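3-hydroxyacyl-CoA dehydrogenase (Burkholderia thailandensis, PDB 4XGN) binds NAD in a Rossmann-type fold and probably oxidises 3-hydroxyacyl-CoA to 3-ketoacyl-CoA. Local coordinates at residues G24-A36 with P228-E240. Numbering follows the deposited sequence.
Sequences GLGAGTARLLTEA and PAEYAMLVRQIFE. With NAD (nicotinamide-adenine-dinucleotide), chain I.
Ala232 presses its CB onto the backbone of helix 24-35, 3.7 Å from both Thr29 CA and Gly28 O. Gly28, with no side chain, lets Pro228 CB approach to 4.1 Å from Gly28 CA; the helix axes pass 7.8 Å apart at a crossing angle of -59°. Leu32 enters a hole formed by Ala229, Ala232, Met233 and Arg236, its CD2 3.8 Å from Arg236 CD. On the buried side Leu25 CD1 lies over one face of the Tyr231 ring, 4.2 Å from its centroid, while Thr29 OG1 meets the ring edge in plane, 3.3 Å from CE1. That hydroxyl, set beside its own backbone N (chi1 -60°), donates to Leu25 O, which also accepts Thr29 N from the opposite face of its plane. Tyr231 OH is hydrogen-bonded to Thr151 OG1.

Past Thr29 and Ala232 the helices diverge toward their C-terminal ends. There Leu33 CD1 meets the edge of the Phe239 ring, 3.9 Å from CE2. On the solvent side Ala36 CB merely rests over the Arg236 guanidinium, which grips Glu240 OE2 side-on through NE and NH2. At the other end, Leu25 N donates to NAD O2N (2.7 Å), the diphosphate contact made by the first helix after the glycine-rich turn of a Rossmann fold.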
loop_
_atom_site.group_PDB
_atom_site.type_symbol
_atom_site.label_atom_id
_atom_site.label_comp_id
_atom_site.label_asym_id
_atom_site.label_seq_id
_atom_site.Cartn_x
_atom_site.Cartn_y
_atom_site.Cartn_z
ATOM N N GLY A 24 18.798 -21.989 4.731
ATOM C CA GLY A 24 18.569 -20.592 4.397
ATOM C C GLY A 24 18.022 -19.778 5.562
ATOM O O GLY A 24 18.604 -19.747 6.683
ATOM N N LEU A 25 16.917 -19.070 5.299
ATOM C CA LEU A 25 16.371 -18.196 6.318
ATOM C C LEU A 25 15.853 -18.922 7.559
ATOM O O LEU A 25 16.057 -18.445 8.677
ATOM C CB LEU A 25 15.294 -17.275 5.716
ATOM C CG LEU A 25 15.665 -16.465 4.515
ATOM C CD1 LEU A 25 14.528 -15.495 4.105
ATOM C CD2 LEU A 25 16.979 -15.696 4.714
ATOM N N GLY A 26 15.227 -20.075 7.376
ATOM C CA GLY A 26 14.750 -20.880 8.474
ATOM C C GLY A 26 15.899 -21.337 9.370
ATOM O O GLY A 26 15.809 -21.216 10.597
ATOM N N ALA A 27 16.990 -21.780 8.744
ATOM C CA ALA A 27 18.197 -22.257 9.435
ATOM C C ALA A 27 18.841 -21.102 10.212
ATOM O O ALA A 27 19.192 -21.231 11.393
ATOM C CB ALA A 27 19.200 -22.865 8.480
ATOM N N GLY A 28 18.964 -19.932 9.572
ATOM C CA GLY A 28 19.557 -18.779 10.230
ATOM C C GLY A 28 18.737 -18.340 11.430
ATOM O O GLY A 28 19.291 -17.984 12.488
ATOM N N THR A 29 17.415 -18.422 11.284
ATOM C CA THR A 29 16.503 -18.129 12.377
ATOM C C THR A 29 16.694 -19.088 13.556
ATOM O O THR A 29 16.774 -18.673 14.715
ATOM C CB THR A 29 15.037 -18.129 11.900
ATOM O OG1 THR A 29 14.887 -17.118 10.880
ATOM C CG2 THR A 29 14.087 -17.748 13.035
ATOM N N ALA A 30 16.755 -20.364 13.227
ATOM C CA ALA A 30 16.981 -21.425 14.195
ATOM C C ALA A 30 18.246 -21.181 14.986
ATOM O O ALA A 30 18.246 -21.325 16.208
ATOM C CB ALA A 30 17.024 -22.787 13.496
ATOM N N ARG A 31 19.321 -20.806 14.303
ATOM C CA ARG A 31 20.591 -20.568 14.934
ATOM C C ARG A 31 20.489 -19.422 15.915
ATOM O O ARG A 31 20.944 -19.538 17.072
ATOM C CB ARG A 31 21.693 -20.297 13.923
ATOM C CG ARG A 31 22.056 -21.479 13.063
ATOM C CD ARG A 31 23.159 -21.082 12.089
ATOM N NE ARG A 31 23.407 -22.149 11.150
ATOM C CZ ARG A 31 24.100 -23.236 11.386
ATOM N NH1 ARG A 31 24.670 -23.462 12.574
ATOM N NH2 ARG A 31 24.220 -24.119 10.410
ATOM N N LEU A 32 19.895 -18.316 15.472
ATOM C CA LEU A 32 19.859 -17.124 16.289
ATOM C C LEU A 32 19.000 -17.348 17.518
ATOM O O LEU A 32 19.395 -16.917 18.609
ATOM C CB LEU A 32 19.379 -15.897 15.482
ATOM C CG LEU A 32 19.328 -14.568 16.244
ATOM C CD1 LEU A 32 19.494 -13.412 15.281
ATOM C CD2 LEU A 32 17.994 -14.291 16.913
ATOM N N LEU A 33 17.853 -18.010 17.350
ATOM C CA LEU A 33 16.937 -18.290 18.459
ATOM C C LEU A 33 17.566 -19.240 19.462
ATOM O O LEU A 33 17.419 -19.041 20.688
ATOM C CB LEU A 33 15.600 -18.812 17.980
ATOM C CG LEU A 33 14.764 -17.764 17.210
ATOM C CD1 LEU A 33 13.503 -18.379 16.637
ATOM C CD2 LEU A 33 14.393 -16.537 18.036
ATOM N N THR A 34 18.314 -20.213 18.961
ATOM C CA THR A 34 19.042 -21.135 19.833
ATOM C C THR A 34 20.130 -20.391 20.633
ATOM O O THR A 34 20.343 -20.695 21.840
ATOM C CB THR A 34 19.663 -22.294 19.032
ATOM O OG1 THR A 34 18.636 -23.077 18.407
ATOM C CG2 THR A 34 20.465 -23.199 19.954
ATOM N N GLU A 35 20.849 -19.495 19.969
ATOM C CA GLU A 35 21.953 -18.791 20.583
ATOM C C GLU A 35 21.416 -17.918 21.692
ATOM O O GLU A 35 22.119 -17.718 22.680
ATOM C CB GLU A 35 22.730 -17.953 19.567
ATOM N N ALA A 36 20.172 -17.452 21.556
ATOM C CA ALA A 36 19.430 -16.732 22.591
ATOM C C ALA A 36 18.759 -17.622 23.640
ATOM O O ALA A 36 17.991 -17.110 24.462
ATOM C CB ALA A 36 18.397 -15.844 21.960
ATOM N N PRO A 228 21.142 -14.483 6.065
ATOM C CA PRO A 228 20.085 -15.090 6.905
ATOM C C PRO A 228 20.020 -14.526 8.344
ATOM O O PRO A 228 18.932 -14.380 8.894
ATOM C CB PRO A 228 20.451 -16.592 6.882
ATOM C CG PRO A 228 21.074 -16.742 5.554
ATOM C CD PRO A 228 21.873 -15.497 5.290
ATOM N N ALA A 229 21.162 -14.180 8.930
ATOM C CA ALA A 229 21.184 -13.592 10.254
ATOM C C ALA A 229 20.383 -12.309 10.358
ATOM O O ALA A 229 19.869 -11.960 11.440
ATOM C CB ALA A 229 22.620 -13.350 10.720
ATOM N N GLU A 230 20.334 -11.560 9.268
ATOM C CA GLU A 230 19.642 -10.270 9.271
ATOM C C GLU A 230 18.135 -10.459 9.234
ATOM O O GLU A 230 17.388 -9.659 9.811
ATOM C CB GLU A 230 20.148 -9.422 8.118
ATOM C CG GLU A 230 21.608 -9.055 8.354
ATOM C CD GLU A 230 22.363 -8.531 7.153
ATOM O OE1 GLU A 230 22.083 -8.868 5.977
ATOM O OE2 GLU A 230 23.328 -7.757 7.416
ATOM N N TYR A 231 17.677 -11.486 8.517
ATOM C CA TYR A 231 16.317 -11.907 8.608
ATOM C C TYR A 231 15.968 -12.329 10.028
ATOM O O TYR A 231 14.971 -11.925 10.629
ATOM C CB TYR A 231 16.038 -13.045 7.595
ATOM C CG TYR A 231 14.655 -13.649 7.751
ATOM C CD1 TYR A 231 14.441 -14.686 8.605
ATOM C CD2 TYR A 231 13.550 -13.174 7.017
ATOM C CE1 TYR A 231 13.178 -15.218 8.771
ATOM C CE2 TYR A 231 12.286 -13.718 7.167
ATOM C CZ TYR A 231 12.107 -14.747 8.063
ATOM O OH TYR A 231 10.867 -15.327 8.258
ATOM N N ALA A 232 16.852 -13.160 10.584
ATOM C CA ALA A 232 16.643 -13.656 11.895
ATOM C C ALA A 232 16.619 -12.583 12.968
ATOM O O ALA A 232 15.826 -12.684 13.877
ATOM C CB ALA A 232 17.710 -14.669 12.223
ATOM N N MET A 233 17.419 -11.539 12.802
ATOM C CA MET A 233 17.399 -10.418 13.719
ATOM C C MET A 233 16.026 -9.764 13.755
ATOM O O MET A 233 15.549 -9.386 14.839
ATOM C CB MET A 233 18.388 -9.328 13.274
ATOM C CG MET A 233 19.868 -9.566 13.517
ATOM S SD MET A 233 20.739 -8.193 12.670
ATOM C CE MET A 233 19.934 -6.862 13.509
ATOM N N LEU A 234 15.397 -9.609 12.569
ATOM C CA LEU A 234 14.077 -9.023 12.536
ATOM C C LEU A 234 13.035 -9.940 13.153
ATOM O O LEU A 234 12.115 -9.486 13.832
ATOM C CB LEU A 234 13.679 -8.639 11.104
ATOM C CG LEU A 234 12.344 -7.897 10.926
ATOM C CD1 LEU A 234 12.228 -6.671 11.785
ATOM C CD2 LEU A 234 12.153 -7.617 9.450
ATOM N N VAL A 235 13.166 -11.244 12.944
ATOM C CA VAL A 235 12.260 -12.175 13.622
ATOM C C VAL A 235 12.341 -11.948 15.165
ATOM O O VAL A 235 11.327 -11.918 15.866
ATOM C CB VAL A 235 12.594 -13.672 13.294
ATOM C CG1 VAL A 235 11.787 -14.635 14.165
ATOM C CG2 VAL A 235 12.346 -13.988 11.837
ATOM N N ARG A 236 13.556 -11.894 15.696
ATOM C CA ARG A 236 13.716 -11.691 17.155
ATOM C C ARG A 236 13.064 -10.400 17.618
ATOM O O ARG A 236 12.391 -10.363 18.627
ATOM C CB ARG A 236 15.203 -11.694 17.494
ATOM C CG ARG A 236 15.499 -11.306 18.922
ATOM C CD ARG A 236 16.902 -11.638 19.366
ATOM N NE ARG A 236 16.944 -11.449 20.809
ATOM C CZ ARG A 236 17.945 -11.838 21.595
ATOM N NH1 ARG A 236 19.060 -12.343 21.076
ATOM N NH2 ARG A 236 17.851 -11.672 22.909
ATOM N N GLN A 237 13.210 -9.329 16.839
ATOM C CA GLN A 237 12.567 -8.037 17.207
ATOM C C GLN A 237 11.048 -8.188 17.273
ATOM O O GLN A 237 10.400 -7.661 18.165
ATOM C CB GLN A 237 12.992 -6.921 16.264
ATOM C CG GLN A 237 12.144 -5.647 16.352
ATOM C CD GLN A 237 12.285 -4.847 17.641
ATOM O OE1 GLN A 237 11.459 -3.950 17.899
ATOM N NE2 GLN A 237 13.285 -5.171 18.470
ATOM N N ILE A 238 10.468 -8.879 16.289
ATOM C CA ILE A 238 9.060 -9.141 16.311
ATOM C C ILE A 238 8.627 -9.935 17.538
ATOM O O ILE A 238 7.643 -9.587 18.185
ATOM C CB ILE A 238 8.588 -9.837 15.024
ATOM C CG1 ILE A 238 8.722 -8.891 13.832
ATOM C CG2 ILE A 238 7.166 -10.414 15.238
ATOM C CD1 ILE A 238 8.674 -9.572 12.475
ATOM N N PHE A 239 9.362 -11.000 17.882
ATOM C CA PHE A 239 9.093 -11.697 19.131
ATOM C C PHE A 239 9.183 -10.815 20.354
ATOM O O PHE A 239 8.315 -10.910 21.190
ATOM C CB PHE A 239 10.005 -12.936 19.291
ATOM C CG PHE A 239 9.697 -14.084 18.346
ATOM C CD1 PHE A 239 8.413 -14.392 17.966
ATOM C CD2 PHE A 239 10.729 -14.915 17.909
ATOM C CE1 PHE A 239 8.157 -15.470 17.109
ATOM C CE2 PHE A 239 10.491 -15.996 17.071
ATOM C CZ PHE A 239 9.205 -16.262 16.658
ATOM N N GLU A 240 10.170 -9.924 20.419
ATOM C CA GLU A 240 10.404 -9.109 21.610
ATOM C C GLU A 240 9.640 -7.794 21.669
ATOM O O GLU A 240 9.762 -7.095 22.669
ATOM C CB GLU A 240 11.908 -8.885 21.791
ATOM C CG GLU A 240 12.653 -10.217 21.985
ATOM C CD GLU A 240 14.159 -10.098 22.193
ATOM O OE1 GLU A 240 14.790 -9.107 21.755
ATOM O OE2 GLU A 240 14.735 -11.026 22.785
HETATM P PA NAD I . 15.736 -22.308 0.998
HETATM O O1A NAD I . 15.434 -23.030 -0.266
HETATM O O2A NAD I . 17.169 -22.222 1.425
HETATM O O5B NAD I . 14.880 -22.901 2.217
HETATM C C5B NAD I . 13.529 -23.276 2.052
HETATM C C4B NAD I . 13.251 -24.524 2.907
HETATM O O4B NAD I . 11.966 -24.777 2.649
HETATM C C3B NAD I . 14.048 -25.754 2.402
HETATM O O3B NAD I . 14.871 -26.335 3.359
HETATM C C2B NAD I . 12.880 -26.617 1.889
HETATM O O2B NAD I . 13.256 -28.042 1.869
HETATM C C1B NAD I . 11.820 -26.286 2.622
HETATM N N9A NAD I . 10.578 -26.581 1.978
HETATM C C8A NAD I . 10.206 -26.406 0.670
HETATM N N7A NAD I . 8.940 -26.900 0.479
HETATM C C5A NAD I . 8.566 -27.333 1.674
HETATM C C6A NAD I . 7.391 -27.907 2.087
HETATM N N6A NAD I . 6.247 -28.260 1.311
HETATM N N1A NAD I . 7.257 -28.256 3.376
HETATM C C2A NAD I . 8.263 -28.054 4.280
HETATM N N3A NAD I . 9.429 -27.465 3.882
HETATM C C4A NAD I . 9.548 -27.143 2.576
HETATM O O3 NAD I . 15.184 -20.841 0.642
HETATM P PN NAD I . 15.101 -19.586 1.677
HETATM O O1N NAD I . 15.763 -18.449 0.972
HETATM O O2N NAD I . 15.631 -19.856 3.077
HETATM O O5D NAD I . 13.507 -19.303 1.740
HETATM C C5D NAD I . 12.820 -19.074 2.968
HETATM C C4D NAD I . 11.588 -18.271 2.791
HETATM O O4D NAD I . 12.010 -17.026 2.419
HETATM C C3D NAD I . 10.697 -18.794 1.637
HETATM O O3D NAD I . 9.374 -18.649 1.922
HETATM C C2D NAD I . 11.159 -17.845 0.496
HETATM O O2D NAD I . 10.150 -17.811 -0.614
HETATM C C1D NAD I . 11.281 -16.677 1.092
HETATM N N1N NAD I . 12.104 -15.646 0.471
HETATM C C2N NAD I . 13.416 -15.840 0.108
HETATM C C3N NAD I . 14.174 -14.836 -0.482
HETATM C C7N NAD I . 15.590 -15.026 -0.937
HETATM O O7N NAD I . 16.095 -14.191 -1.649
HETATM N N7N NAD I . 16.343 -16.150 -0.504
HETATM C C4N NAD I . 13.565 -13.579 -0.684
HETATM C C5N NAD I . 12.268 -13.371 -0.288
HETATM C C6N NAD I . 11.543 -14.390 0.291
#